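Beta-galactosidase (Marinomonas sp. ef1, PDB 6Y2K) hydrolyses terminal beta-D-galactose residues from beta-galactosides as a cold-active, hexameric enzyme of family GH42. Local coordinates at residues R25-Q30 with E377-A382; F297-Y302 with L310-Q315; E394-D399 with G616-A621; V629-Q634 with A651-Q656. All blocks are in the same frame, centred on the assembly; numbering follows the deposited sequence.

Contact 1. Residues R25-Q30 with E377-A382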
loop_
_atom_site.group_PDB
_atom_site.type_symbol
_atom_site.label_atom_id
_atom_site.label_comp_id
_atom_site.label_asym_id
_atom_site.label_seq_id
_atom_site.Cartn_x
_atom_site.Cartn_y
_atom_site.Cartn_z
ATOM N N ARG A 25 37.704 41.092 3.048
ATOM C CA ARG A 25 37.783 41.831 4.310
ATOM C C ARG A 25 36.403 42.372 4.709
ATOM O O ARG A 25 36.001 42.228 5.865
ATOM C CB ARG A 25 38.821 42.964 4.214
ATOM C CG ARG A 25 39.089 43.714 5.515
ATOM C CD ARG A 25 40.130 44.814 5.319
ATOM N NE ARG A 25 40.712 45.235 6.590
ATOM C CZ ARG A 25 41.718 46.096 6.709
ATOM N NH1 ARG A 25 42.271 46.637 5.630
ATOM N NH2 ARG A 25 42.175 46.415 7.911
ATOM N N ARG A 26 35.678 42.961 3.756
ATOM C CA ARG A 26 34.342 43.527 4.028
ATOM C C ARG A 26 33.376 42.493 4.599
ATOM O O ARG A 26 32.584 42.809 5.478
ATOM C CB ARG A 26 33.717 44.156 2.772
ATOM C CG ARG A 26 34.397 45.446 2.323
ATOM C CD ARG A 26 33.546 46.273 1.358
ATOM N NE ARG A 26 33.325 45.657 0.045
ATOM C CZ ARG A 26 34.179 45.673 -0.987
ATOM N NH1 ARG A 26 33.834 45.078 -2.131
ATOM N NH2 ARG A 26 35.377 46.258 -0.901
ATOM N N ILE A 27 33.448 41.269 4.085
ATOM C CA ILE A 27 32.605 40.165 4.562
ATOM C C ILE A 27 32.956 39.751 5.997
ATOM O O ILE A 27 32.081 39.319 6.738
ATOM C CB ILE A 27 32.659 38.968 3.575
ATOM C CG1 ILE A 27 31.957 39.354 2.261
ATOM C CG2 ILE A 27 32.017 37.714 4.163
ATOM C CD1 ILE A 27 32.339 38.504 1.069
ATOM N N GLY A 28 34.212 39.911 6.392
ATOM C CA GLY A 28 34.705 39.427 7.686
ATOM C C GLY A 28 35.647 38.237 7.598
ATOM O O GLY A 28 35.998 37.649 8.631
ATOM N N ILE A 29 36.064 37.890 6.375
ATOM C CA ILE A 29 37.044 36.829 6.141
ATOM C C ILE A 29 38.396 37.264 6.710
ATOM O O ILE A 29 38.835 38.386 6.463
ATOM C CB ILE A 29 37.222 36.544 4.628
ATOM C CG1 ILE A 29 35.907 36.091 3.963
ATOM C CG2 ILE A 29 38.293 35.494 4.393
ATOM C CD1 ILE A 29 35.260 34.884 4.600
ATOM N N GLN A 30 39.049 36.373 7.460
ATOM C CA GLN A 30 40.370 36.637 8.049
ATOM C C GLN A 30 41.499 35.736 7.523
ATOM O O GLN A 30 42.681 36.110 7.650
ATOM C CB GLN A 30 40.292 36.512 9.573
ATOM C CG GLN A 30 39.420 37.566 10.237
ATOM C CD GLN A 30 39.415 37.444 11.748
ATOM O OE1 GLN A 30 38.434 37.007 12.354
ATOM N NE2 GLN A 30 40.527 37.822 12.367
ATOM N N GLU A 377 24.511 33.681 -2.378
ATOM C CA GLU A 377 23.837 33.622 -1.076
ATOM C C GLU A 377 24.791 33.523 0.125
ATOM O O GLU A 377 24.543 34.139 1.167
ATOM C CB GLU A 377 22.817 32.467 -1.061
ATOM C CG GLU A 377 21.510 32.761 -1.810
ATOM C CD GLU A 377 21.594 32.778 -3.344
ATOM O OE1 GLU A 377 22.662 32.519 -3.961
ATOM O OE2 GLU A 377 20.544 33.064 -3.957
ATOM N N ALA A 378 25.881 32.771 -0.018
ATOM C CA ALA A 378 26.819 32.583 1.100
ATOM C C ALA A 378 27.521 33.860 1.568
ATOM O O ALA A 378 27.924 33.944 2.731
ATOM C CB ALA A 378 27.859 31.524 0.772
ATOM N N ALA A 379 27.669 34.843 0.680
ATOM C CA ALA A 379 28.348 36.086 1.044
ATOM C C ALA A 379 27.584 36.835 2.138
ATOM O O ALA A 379 28.177 37.294 3.117
ATOM C CB ALA A 379 28.555 36.966 -0.179
ATOM N N LYS A 380 26.262 36.901 1.998
ATOM C CA LYS A 380 25.406 37.565 2.981
ATOM C C LYS A 380 25.332 36.777 4.295
ATOM O O LYS A 380 25.368 37.375 5.375
ATOM C CB LYS A 380 23.999 37.778 2.425
ATOM C CG LYS A 380 23.927 38.745 1.238
ATOM C CD LYS A 380 24.116 38.048 -0.116
ATOM C CE LYS A 380 23.660 38.938 -1.272
ATOM N NZ LYS A 380 24.503 40.149 -1.459
ATOM N N GLU A 381 25.249 35.444 4.204
ATOM C CA GLU A 381 25.190 34.591 5.405
ATOM C C GLU A 381 26.496 34.629 6.206
ATOM O O GLU A 381 26.465 34.683 7.440
ATOM C CB GLU A 381 24.792 33.145 5.048
ATOM C CG GLU A 381 23.397 33.055 4.423
ATOM C CD GLU A 381 22.801 31.647 4.344
ATOM O OE1 GLU A 381 23.162 30.774 5.152
ATOM O OE2 GLU A 381 21.932 31.422 3.467
ATOM N N ALA A 382 27.631 34.600 5.501
ATOM C CA ALA A 382 28.951 34.741 6.124
ATOM C C ALA A 382 29.097 36.085 6.845
ATOM O O ALA A 382 29.574 36.135 7.983
ATOM C CB ALA A 382 30.057 34.584 5.086
#
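I27 fills the gap between the end of helix 17-27 and the side of helix 377-395. Its CG2 methyl touches CB of A382 at 3.8 Å and lies 4.0 Å from the carbonyl O of A379. The other branch carries CD1 past CB of A379, a looser approach of 4.3 Å. The first torsion sets this split: CG2 is anti to the backbone N, while CG1 lies beside it (chi1 -69°). One isoleucine thus meets one turn of the opposing helix, where A382 offers its CB, and A379 its CB and its carbonyl O. The small alanines let the two backbones come close, with CA of I27 and CA of A382 6.7 Å apart. Just behind I27 the helix stops at G28, whose positive phi of 109° closes a Schellman motif and turns the chain into barrel strand 29-34. Further out, W354 also packs on I27. On helix 377-395 the carboxylate of E381 receives the backbone N-H groups of G332 and R335, and E377 bonds to Q552 of a second subunit. Charged groups flank the contact but do not enter it: R26 pairs with E19, and K380 with E375. The contact therefore rests on shape and burial of methyl groups, without polar direction.

Contact 2. Residues F297-Y302 with L310-Q315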
loop_
_atom_site.group_PDB
_atom_site.type_symbol
_atom_site.label_atom_id
_atom_site.label_comp_id
_atom_site.label_asym_id
_atom_site.label_seq_id
_atom_site.Cartn_x
_atom_site.Cartn_y
_atom_site.Cartn_z
ATOM N N PHE A 297 29.396 14.693 13.667
ATOM C CA PHE A 297 30.196 13.476 13.792
ATOM C C PHE A 297 31.661 13.738 13.443
ATOM O O PHE A 297 32.562 13.357 14.187
ATOM C CB PHE A 297 29.638 12.356 12.897
ATOM C CG PHE A 297 30.343 11.036 13.079
ATOM C CD1 PHE A 297 29.922 10.137 14.052
ATOM C CD2 PHE A 297 31.447 10.702 12.300
ATOM C CE1 PHE A 297 30.575 8.933 14.240
ATOM C CE2 PHE A 297 32.106 9.486 12.483
ATOM C CZ PHE A 297 31.664 8.603 13.447
ATOM N N HIS A 298 31.878 14.403 12.315
ATOM C CA HIS A 298 33.217 14.691 11.820
ATOM C C HIS A 298 33.922 15.824 12.580
ATOM O O HIS A 298 35.133 15.767 12.772
ATOM C CB HIS A 298 33.156 14.971 10.322
ATOM C CG HIS A 298 32.735 13.777 9.535
ATOM N ND1 HIS A 298 31.434 13.575 9.132
ATOM C CD2 HIS A 298 33.429 12.685 9.136
ATOM C CE1 HIS A 298 31.347 12.418 8.499
ATOM N NE2 HIS A 298 32.542 11.858 8.488
ATOM N N HIS A 299 33.177 16.831 13.020
ATOM C CA HIS A 299 33.769 17.881 13.857
ATOM C C HIS A 299 34.409 17.245 15.109
ATOM O O HIS A 299 35.538 17.564 15.463
ATOM C CB HIS A 299 32.737 18.906 14.314
ATOM C CG HIS A 299 32.079 19.668 13.210
ATOM N ND1 HIS A 299 32.755 20.120 12.102
ATOM C CD2 HIS A 299 30.804 20.102 13.074
ATOM C CE1 HIS A 299 31.924 20.791 11.321
ATOM N NE2 HIS A 299 30.729 20.787 11.885
ATOM N N ASP A 300 33.682 16.332 15.756
ATOM C CA ASP A 300 34.183 15.640 16.958
ATOM C C ASP A 300 35.330 14.653 16.669
ATOM O O ASP A 300 36.314 14.601 17.418
ATOM C CB ASP A 300 33.030 14.937 17.702
ATOM C CG ASP A 300 32.024 15.922 18.325
ATOM O OD1 ASP A 300 32.391 17.103 18.595
ATOM O OD2 ASP A 300 30.853 15.508 18.537
ATOM N N LEU A 301 35.207 13.876 15.599
ATOM C CA LEU A 301 36.284 12.970 15.174
ATOM C C LEU A 301 37.582 13.747 14.890
ATOM O O LEU A 301 38.656 13.388 15.385
ATOM C CB LEU A 301 35.855 12.179 13.932
ATOM C CG LEU A 301 36.877 11.314 13.188
ATOM C CD1 LEU A 301 37.334 10.131 14.024
ATOM C CD2 LEU A 301 36.259 10.838 11.882
ATOM N N TYR A 302 37.469 14.821 14.121
ATOM C CA TYR A 302 38.654 15.582 13.701
ATOM C C TYR A 302 39.207 16.522 14.780
ATOM O O TYR A 302 40.411 16.780 14.799
ATOM C CB TYR A 302 38.413 16.286 12.355
ATOM C CG TYR A 302 38.216 15.296 11.199
ATOM C CD1 TYR A 302 39.092 14.223 11.017
ATOM C CD2 TYR A 302 37.157 15.426 10.296
ATOM C CE1 TYR A 302 38.915 13.301 9.987
ATOM C CE2 TYR A 302 36.986 14.512 9.249
ATOM C CZ TYR A 302 37.872 13.453 9.098
ATOM O OH TYR A 302 37.752 12.523 8.074
ATOM N N LEU A 310 40.697 22.103 15.666
ATOM C CA LEU A 310 39.806 21.773 14.555
ATOM C C LEU A 310 39.584 23.006 13.707
ATOM O O LEU A 310 39.265 24.057 14.256
ATOM C CB LEU A 310 38.445 21.337 15.108
ATOM C CG LEU A 310 37.281 21.139 14.122
ATOM C CD1 LEU A 310 37.552 19.941 13.223
ATOM C CD2 LEU A 310 35.966 20.966 14.864
ATOM N N TRP A 311 39.752 22.868 12.388
ATOM C CA TRP A 311 39.276 23.835 11.402
ATOM C C TRP A 311 38.331 23.129 10.427
ATOM O O TRP A 311 38.366 21.905 10.289
ATOM C CB TRP A 311 40.417 24.419 10.557
ATOM C CG TRP A 311 41.482 25.223 11.261
ATOM C CD1 TRP A 311 41.518 25.608 12.565
ATOM C CD2 TRP A 311 42.659 25.759 10.654
ATOM N NE1 TRP A 311 42.657 26.334 12.822
ATOM C CE2 TRP A 311 43.374 26.448 11.659
ATOM C CE3 TRP A 311 43.183 25.718 9.357
ATOM C CZ2 TRP A 311 44.599 27.090 11.407
ATOM C CZ3 TRP A 311 44.408 26.358 9.103
ATOM C CH2 TRP A 311 45.093 27.043 10.128
ATOM N N ILE A 312 37.495 23.910 9.749
ATOM C CA ILE A 312 36.812 23.446 8.552
ATOM C C ILE A 312 37.511 24.190 7.414
ATOM O O ILE A 312 37.355 25.400 7.282
ATOM C CB ILE A 312 35.292 23.744 8.573
ATOM C CG1 ILE A 312 34.540 22.729 9.453
ATOM C CG2 ILE A 312 34.698 23.655 7.162
ATOM C CD1 ILE A 312 34.968 22.655 10.901
ATOM N N MET A 313 38.314 23.473 6.627
ATOM C CA MET A 313 39.045 24.076 5.512
ATOM C C MET A 313 38.139 24.388 4.329
ATOM O O MET A 313 38.393 25.348 3.612
ATOM C CB MET A 313 40.178 23.164 5.046
ATOM C CG MET A 313 41.157 23.807 4.076
ATOM S SD MET A 313 42.090 25.142 4.868
ATOM C CE MET A 313 43.286 24.180 5.772
ATOM N N GLU A 314 37.108 23.566 4.112
ATOM C CA GLU A 314 36.173 23.747 2.994
ATOM C C GLU A 314 34.730 23.560 3.472
ATOM O O GLU A 314 34.336 22.456 3.855
ATOM C CB GLU A 314 36.470 22.755 1.856
ATOM C CG GLU A 314 37.888 22.806 1.283
ATOM C CD GLU A 314 38.142 21.781 0.193
ATOM O OE1 GLU A 314 37.168 21.167 -0.285
ATOM O OE2 GLU A 314 39.322 21.579 -0.202
ATOM N N GLN A 315 33.954 24.644 3.459
ATOM C CA GLN A 315 32.538 24.607 3.840
ATOM C C GLN A 315 31.658 24.871 2.629
ATOM O O GLN A 315 31.864 25.865 1.906
ATOM C CB GLN A 315 32.245 25.663 4.912
ATOM C CG GLN A 315 30.816 25.653 5.449
ATOM C CD GLN A 315 30.465 24.342 6.138
ATOM O OE1 GLN A 315 31.076 23.984 7.148
ATOM N NE2 GLN A 315 29.476 23.628 5.601
#
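Helix 297-302 and strand 310-312 run roughly antiparallel at 139°, their axes 8.7 Å apart, and come nearest where CA of Y302 faces CA of L310 at 6.4 Å. L310 reaches the helix with both methyls. Its CD2 lies 3.5 Å from the carbonyl O of H299 and also touches CB of that residue. CD1 meets CB of Y302 at 3.9 Å. CG of L310 is anti to the backbone N (chi1 171°), which sends the fork toward the helix. Replacing L310 with an alanine would probably open a gap between the strand and H299 and Y302 of the helix, and loosen the helix on the strand. Two residues further along the strand, I312 crosses H299 at about a right angle, and its CD1 lies 3.6 Å from ND1 of the imidazole. That ring is held in rotation from both nitrogens: NE2 bonds to E340, and ND1 to the indole N-H of W264. The Y302 ring leads away from the strand, and its hydroxyl bonds to the carbonyl O of M244. The contact is typical of a TIM barrel, where a helix packs on the outside of the parallel sheet. Here it covers strand seven, the strand whose C-terminal end carries the nucleophile in clan GH-A hydrolases.

Contact 3. Residues E394-D399 with G616-A621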
loop_
_atom_site.group_PDB
_atom_site.type_symbol
_atom_site.label_atom_id
_atom_site.label_comp_id
_atom_site.label_asym_id
_atom_site.label_seq_id
_atom_site.Cartn_x
_atom_site.Cartn_y
_atom_site.Cartn_z
ATOM N N GLU A 394 31.002 40.155 22.829
ATOM C CA GLU A 394 30.674 41.284 23.698
ATOM C C GLU A 394 29.726 40.893 24.838
ATOM O O GLU A 394 29.935 41.320 25.975
ATOM C CB GLU A 394 30.081 42.449 22.901
ATOM C CG GLU A 394 29.694 43.635 23.780
ATOM C CD GLU A 394 29.525 44.937 23.019
ATOM O OE1 GLU A 394 28.993 44.913 21.882
ATOM O OE2 GLU A 394 29.912 45.996 23.572
ATOM N N SER A 395 28.701 40.093 24.535
ATOM C CA SER A 395 27.725 39.662 25.549
ATOM C C SER A 395 28.354 38.893 26.701
ATOM O O SER A 395 27.922 39.044 27.846
ATOM C CB SER A 395 26.602 38.822 24.923
ATOM O OG SER A 395 25.698 38.346 25.912
ATOM N N ILE A 396 29.363 38.077 26.410
ATOM C CA ILE A 396 30.041 37.300 27.459
ATOM C C ILE A 396 31.399 37.886 27.887
ATOM O O ILE A 396 32.156 37.224 28.592
ATOM C CB ILE A 396 30.155 35.792 27.090
ATOM C CG1 ILE A 396 31.055 35.559 25.867
ATOM C CG2 ILE A 396 28.770 35.215 26.847
ATOM C CD1 ILE A 396 31.272 34.100 25.520
ATOM N N GLY A 397 31.693 39.123 27.480
ATOM C CA GLY A 397 32.883 39.852 27.949
ATOM C C GLY A 397 34.232 39.288 27.540
ATOM O O GLY A 397 35.206 39.377 28.302
ATOM N N LEU A 398 34.301 38.715 26.340
ATOM C CA LEU A 398 35.524 38.090 25.838
ATOM C C LEU A 398 35.992 38.790 24.579
ATOM O O LEU A 398 35.178 39.347 23.836
ATOM C CB LEU A 398 35.276 36.615 25.522
ATOM C CG LEU A 398 34.915 35.693 26.688
ATOM C CD1 LEU A 398 34.843 34.255 26.199
ATOM C CD2 LEU A 398 35.899 35.822 27.845
ATOM N N ASP A 399 37.306 38.780 24.357
ATOM C CA ASP A 399 37.866 39.164 23.049
ATOM C C ASP A 399 37.886 37.935 22.124
ATOM O O ASP A 399 37.660 36.804 22.577
ATOM C CB ASP A 399 39.256 39.835 23.171
ATOM C CG ASP A 399 40.333 38.930 23.765
ATOM O OD1 ASP A 399 40.279 37.688 23.629
ATOM O OD2 ASP A 399 41.280 39.487 24.360
ATOM N N GLY A 616 31.668 25.670 27.418
ATOM C CA GLY A 616 31.669 26.337 28.720
ATOM C C GLY A 616 30.273 26.793 29.111
ATOM O O GLY A 616 29.363 25.977 29.245
ATOM N N ASN A 617 30.113 28.109 29.227
ATOM C CA ASN A 617 28.857 28.758 29.612
ATOM C C ASN A 617 27.954 29.120 28.420
ATOM O O ASN A 617 26.905 29.734 28.606
ATOM C CB ASN A 617 29.135 30.007 30.493
ATOM C CG ASN A 617 29.724 31.192 29.719
ATOM O OD1 ASN A 617 29.184 32.295 29.768
ATOM N ND2 ASN A 617 30.838 30.977 29.031
ATOM N N VAL A 618 28.353 28.753 27.197
ATOM C CA VAL A 618 27.563 29.061 25.988
ATOM C C VAL A 618 26.822 27.796 25.515
ATOM O O VAL A 618 27.418 26.711 25.470
ATOM C CB VAL A 618 28.448 29.623 24.854
ATOM C CG1 VAL A 618 27.611 30.008 23.634
ATOM C CG2 VAL A 618 29.246 30.822 25.352
ATOM N N ILE A 619 25.529 27.955 25.205
ATOM C CA ILE A 619 24.672 26.876 24.700
ATOM C C ILE A 619 24.315 27.205 23.255
ATOM O O ILE A 619 23.776 28.281 22.988
ATOM C CB ILE A 619 23.342 26.747 25.488
ATOM C CG1 ILE A 619 23.548 26.811 27.004
ATOM C CG2 ILE A 619 22.642 25.442 25.140
ATOM C CD1 ILE A 619 24.117 25.545 27.592
ATOM N N PHE A 620 24.608 26.293 22.327
ATOM C CA PHE A 620 24.284 26.489 20.907
ATOM C C PHE A 620 23.132 25.555 20.567
ATOM O O PHE A 620 23.228 24.366 20.824
ATOM C CB PHE A 620 25.486 26.161 20.006
ATOM C CG PHE A 620 26.748 26.946 20.320
ATOM C CD1 PHE A 620 27.587 26.561 21.358
ATOM C CD2 PHE A 620 27.115 28.048 19.548
ATOM C CE1 PHE A 620 28.754 27.272 21.641
ATOM C CE2 PHE A 620 28.280 28.757 19.822
ATOM C CZ PHE A 620 29.101 28.373 20.873
ATOM N N ALA A 621 22.048 26.085 20.001
ATOM C CA ALA A 621 20.911 25.264 19.587
ATOM C C ALA A 621 20.680 25.420 18.094
ATOM O O ALA A 621 20.818 26.517 17.565
ATOM C CB ALA A 621 19.665 25.657 20.349
#
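The apolar part joins I396 to V618. CD1 of I396 meets CG2 of V618 at 3.9 Å, and the two side chains cross at about a right angle. CG1 of I396 sits between the backbone N and the carbonyl carbon (chi1 65°), a tight place that aims CD1 at the strand. V618 uses one methyl for this contact and turns the other, CG1, onto the F620 ring, 3.5 Å above its plane and toward the rim of one face. A looser van der Waals contact sets CG2 of I396 4.2 Å from OD1 of N617; it is doubtful because N617 is modelled in two positions. The remaining bonds shape the backbones. Helix 377-395 ends in a Schellman motif with G397 at positive phi (66°), and the N of G397 bonds to the O of E394 at 3.2 Å. D399 then N-caps the next helix through OD1 and the N of E402. On the other side, the backbone angles of G616 and N617 fit a type II' turn, which links strands 610-615 and 618-623 as a hairpin. The contact lies where the long helix 377-395 meets the small antiparallel sheet near the C-terminus. K654 of the neighbouring strand 649-655 also packs on I396, L406 lies against V618 and L398, and W339 and S343 of helix 333-343 cover F620.

Contact 4. Residues V629-Q634 with A651-Q656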
loop_
_atom_site.group_PDB
_atom_site.type_symbol
_atom_site.label_atom_id
_atom_site.label_comp_id
_atom_site.label_asym_id
_atom_site.label_seq_id
_atom_site.Cartn_x
_atom_site.Cartn_y
_atom_site.Cartn_z
ATOM N N VAL A 629 10.298 25.258 16.031
ATOM C CA VAL A 629 10.164 24.484 17.263
ATOM C C VAL A 629 10.755 25.287 18.404
ATOM O O VAL A 629 11.677 26.071 18.208
ATOM C CB VAL A 629 10.846 23.098 17.194
ATOM C CG1 VAL A 629 10.249 22.254 16.082
ATOM C CG2 VAL A 629 12.342 23.221 16.988
ATOM N N VAL A 630 10.223 25.067 19.596
ATOM C CA VAL A 630 10.638 25.800 20.770
ATOM C C VAL A 630 11.751 25.033 21.475
ATOM O O VAL A 630 11.631 23.828 21.744
ATOM C CB VAL A 630 9.427 26.076 21.687
ATOM C CG1 VAL A 630 9.857 26.692 23.010
ATOM C CG2 VAL A 630 8.449 26.992 20.957
ATOM N N PHE A 631 12.858 25.732 21.722
ATOM C CA PHE A 631 13.919 25.237 22.598
ATOM C C PHE A 631 14.253 26.330 23.609
ATOM O O PHE A 631 14.620 27.440 23.234
ATOM C CB PHE A 631 15.181 24.839 21.816
ATOM C CG PHE A 631 16.335 24.478 22.705
ATOM C CD1 PHE A 631 16.377 23.246 23.332
ATOM C CD2 PHE A 631 17.349 25.404 22.974
ATOM C CE1 PHE A 631 17.416 22.917 24.189
ATOM C CE2 PHE A 631 18.390 25.083 23.825
ATOM C CZ PHE A 631 18.426 23.839 24.434
ATOM N N GLU A 632 14.127 25.994 24.886
ATOM C CA GLU A 632 14.401 26.919 25.974
ATOM C C GLU A 632 15.219 26.181 27.026
ATOM O O GLU A 632 14.671 25.370 27.777
ATOM C CB GLU A 632 13.096 27.433 26.580
ATOM C CG GLU A 632 13.288 28.456 27.691
ATOM C CD GLU A 632 11.983 28.898 28.339
ATOM O OE1 GLU A 632 10.943 28.218 28.152
ATOM O OE2 GLU A 632 12.002 29.935 29.040
ATOM N N PRO A 633 16.535 26.451 27.085
ATOM C CA PRO A 633 17.330 25.842 28.145
ATOM C C PRO A 633 17.021 26.524 29.476
ATOM O O PRO A 633 16.599 27.682 29.493
ATOM C CB PRO A 633 18.772 26.086 27.695
ATOM C CG PRO A 633 18.709 27.296 26.822
ATOM C CD PRO A 633 17.305 27.445 26.315
ATOM N N GLN A 634 17.184 25.793 30.573
ATOM C CA GLN A 634 16.915 26.352 31.898
ATOM C C GLN A 634 18.116 27.172 32.378
ATOM O O GLN A 634 19.254 26.871 32.023
ATOM C CB GLN A 634 16.540 25.243 32.894
ATOM C CG GLN A 634 17.678 24.312 33.307
ATOM C CD GLN A 634 17.202 22.973 33.868
ATOM O OE1 GLN A 634 16.092 22.508 33.578
ATOM N NE2 GLN A 634 18.052 22.341 34.676
ATOM N N ALA A 651 20.116 29.334 17.555
ATOM C CA ALA A 651 20.014 30.221 18.715
ATOM C C ALA A 651 21.183 29.956 19.655
ATOM O O ALA A 651 21.647 28.817 19.775
ATOM C CB ALA A 651 18.689 30.033 19.434
ATOM N N ILE A 652 21.652 31.018 20.311
ATOM C CA ILE A 652 22.793 30.950 21.223
ATOM C C ILE A 652 22.396 31.598 22.555
ATOM O O ILE A 652 21.912 32.733 22.578
ATOM C CB ILE A 652 24.043 31.647 20.636
ATOM C CG1 ILE A 652 24.345 31.072 19.235
ATOM C CG2 ILE A 652 25.234 31.486 21.583
ATOM C CD1 ILE A 652 25.544 31.666 18.546
ATOM N N TRP A 653 22.606 30.854 23.640
ATOM C CA TRP A 653 22.234 31.248 24.993
ATOM C C TRP A 653 23.484 31.236 25.874
ATOM O O TRP A 653 24.423 30.486 25.604
ATOM C CB TRP A 653 21.227 30.250 25.589
ATOM C CG TRP A 653 19.904 30.118 24.865
ATOM C CD1 TRP A 653 19.682 29.558 23.628
ATOM C CD2 TRP A 653 18.621 30.509 25.361
ATOM N NE1 TRP A 653 18.339 29.606 23.319
ATOM C CE2 TRP A 653 17.667 30.188 24.364
ATOM C CE3 TRP A 653 18.183 31.117 26.548
ATOM C CZ2 TRP A 653 16.303 30.447 24.525
ATOM C CZ3 TRP A 653 16.820 31.375 26.710
ATOM C CH2 TRP A 653 15.898 31.039 25.698
ATOM N N LYS A 654 23.476 32.044 26.933
ATOM C CA LYS A 654 24.522 32.001 27.958
ATOM C C LYS A 654 23.931 31.591 29.303
ATOM O O LYS A 654 22.842 32.036 29.667
ATOM C CB LYS A 654 25.262 33.341 28.073
ATOM C CG LYS A 654 24.419 34.553 28.434
ATOM C CD LYS A 654 25.289 35.805 28.478
ATOM C CE LYS A 654 24.475 37.054 28.796
ATOM N NZ LYS A 654 25.275 38.305 28.642
ATOM N N LYS A 655 24.645 30.730 30.024
ATOM C CA LYS A 655 24.217 30.290 31.345
ATOM C C LYS A 655 24.250 31.466 32.325
ATOM O O LYS A 655 25.128 32.327 32.228
ATOM C CB LYS A 655 25.108 29.158 31.850
ATOM C CG LYS A 655 24.958 27.877 31.054
ATOM C CD LYS A 655 25.887 26.800 31.578
ATOM C CE LYS A 655 25.948 25.615 30.634
ATOM N NZ LYS A 655 26.879 24.571 31.139
ATOM N N GLN A 656 23.278 31.510 33.236
ATOM C CA GLN A 656 23.169 32.601 34.219
ATOM C C GLN A 656 24.086 32.341 35.408
ATOM O O GLN A 656 24.264 31.196 35.822
ATOM C CB GLN A 656 21.723 32.765 34.696
ATOM C CG GLN A 656 20.787 33.342 33.636
ATOM C CD GLN A 656 19.306 33.228 33.991
ATOM O OE1 GLN A 656 18.926 32.600 34.986
ATOM N NE2 GLN A 656 18.458 33.837 33.165
HETATM O O HOH W 1 16.365 28.775 21.240
#
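The main interaction is a CH-pi contact of P633 on W653. CD of P633 stands over the six-membered ring of W653, 3.4 Å from its centroid and 14° off the normal. CG of P633 lies beside it, 3.5 Å from CD2 of W653, so the proline edge covers the ring fusion. W653 has CG anti to its carbonyl carbon (chi1 -61°), which turns the indole toward the 629-634 segment. Apolar contacts are looser: CG of E632 reaches CH2 of W653 at 4.2 Å. The F631 ring presents its edge to the indole, its CD2 4.3 Å from NE1 of W653. The polar link is a water. It accepts the N-H of W653 NE1 at 3.0 Å, in the indole plane, and donates to the carbonyl O of F631 at 3.0 Å. An alanine in place of W653 would remove the indole, and is likely to leave P633 without its aromatic face and the water without its donor. L638 also packs on W653, and V630 forms backbone bonds to a third subunit. The chemistry combines two complementary uses of one side chain: the electron-rich face takes the C-H groups next to the proline nitrogen, while the N-H is satisfied through water.

Contacts 1 and 2 both belong to the TIM barrel, with contact 2 nested inside the loop that contact 1 closes. Their centres are 20 Å apart and their nearest atoms about 7 Å. Contact 2 is the more central, on the strand that leads to the probable active-site end of the barrel. Contacts 1 and 3 share helix 377-395 and have centres 22 Å apart. Contacts 3 and 4 touch, with centres 12 Å apart. Strands 618-623 and 649-655 are sheet neighbours, and A621 N lies 2.8 Å from A651 O. S395 OG also meets K654 NZ at 2.8 Å. Helix 377-395 thus connects the barrel to the C-terminal sheet.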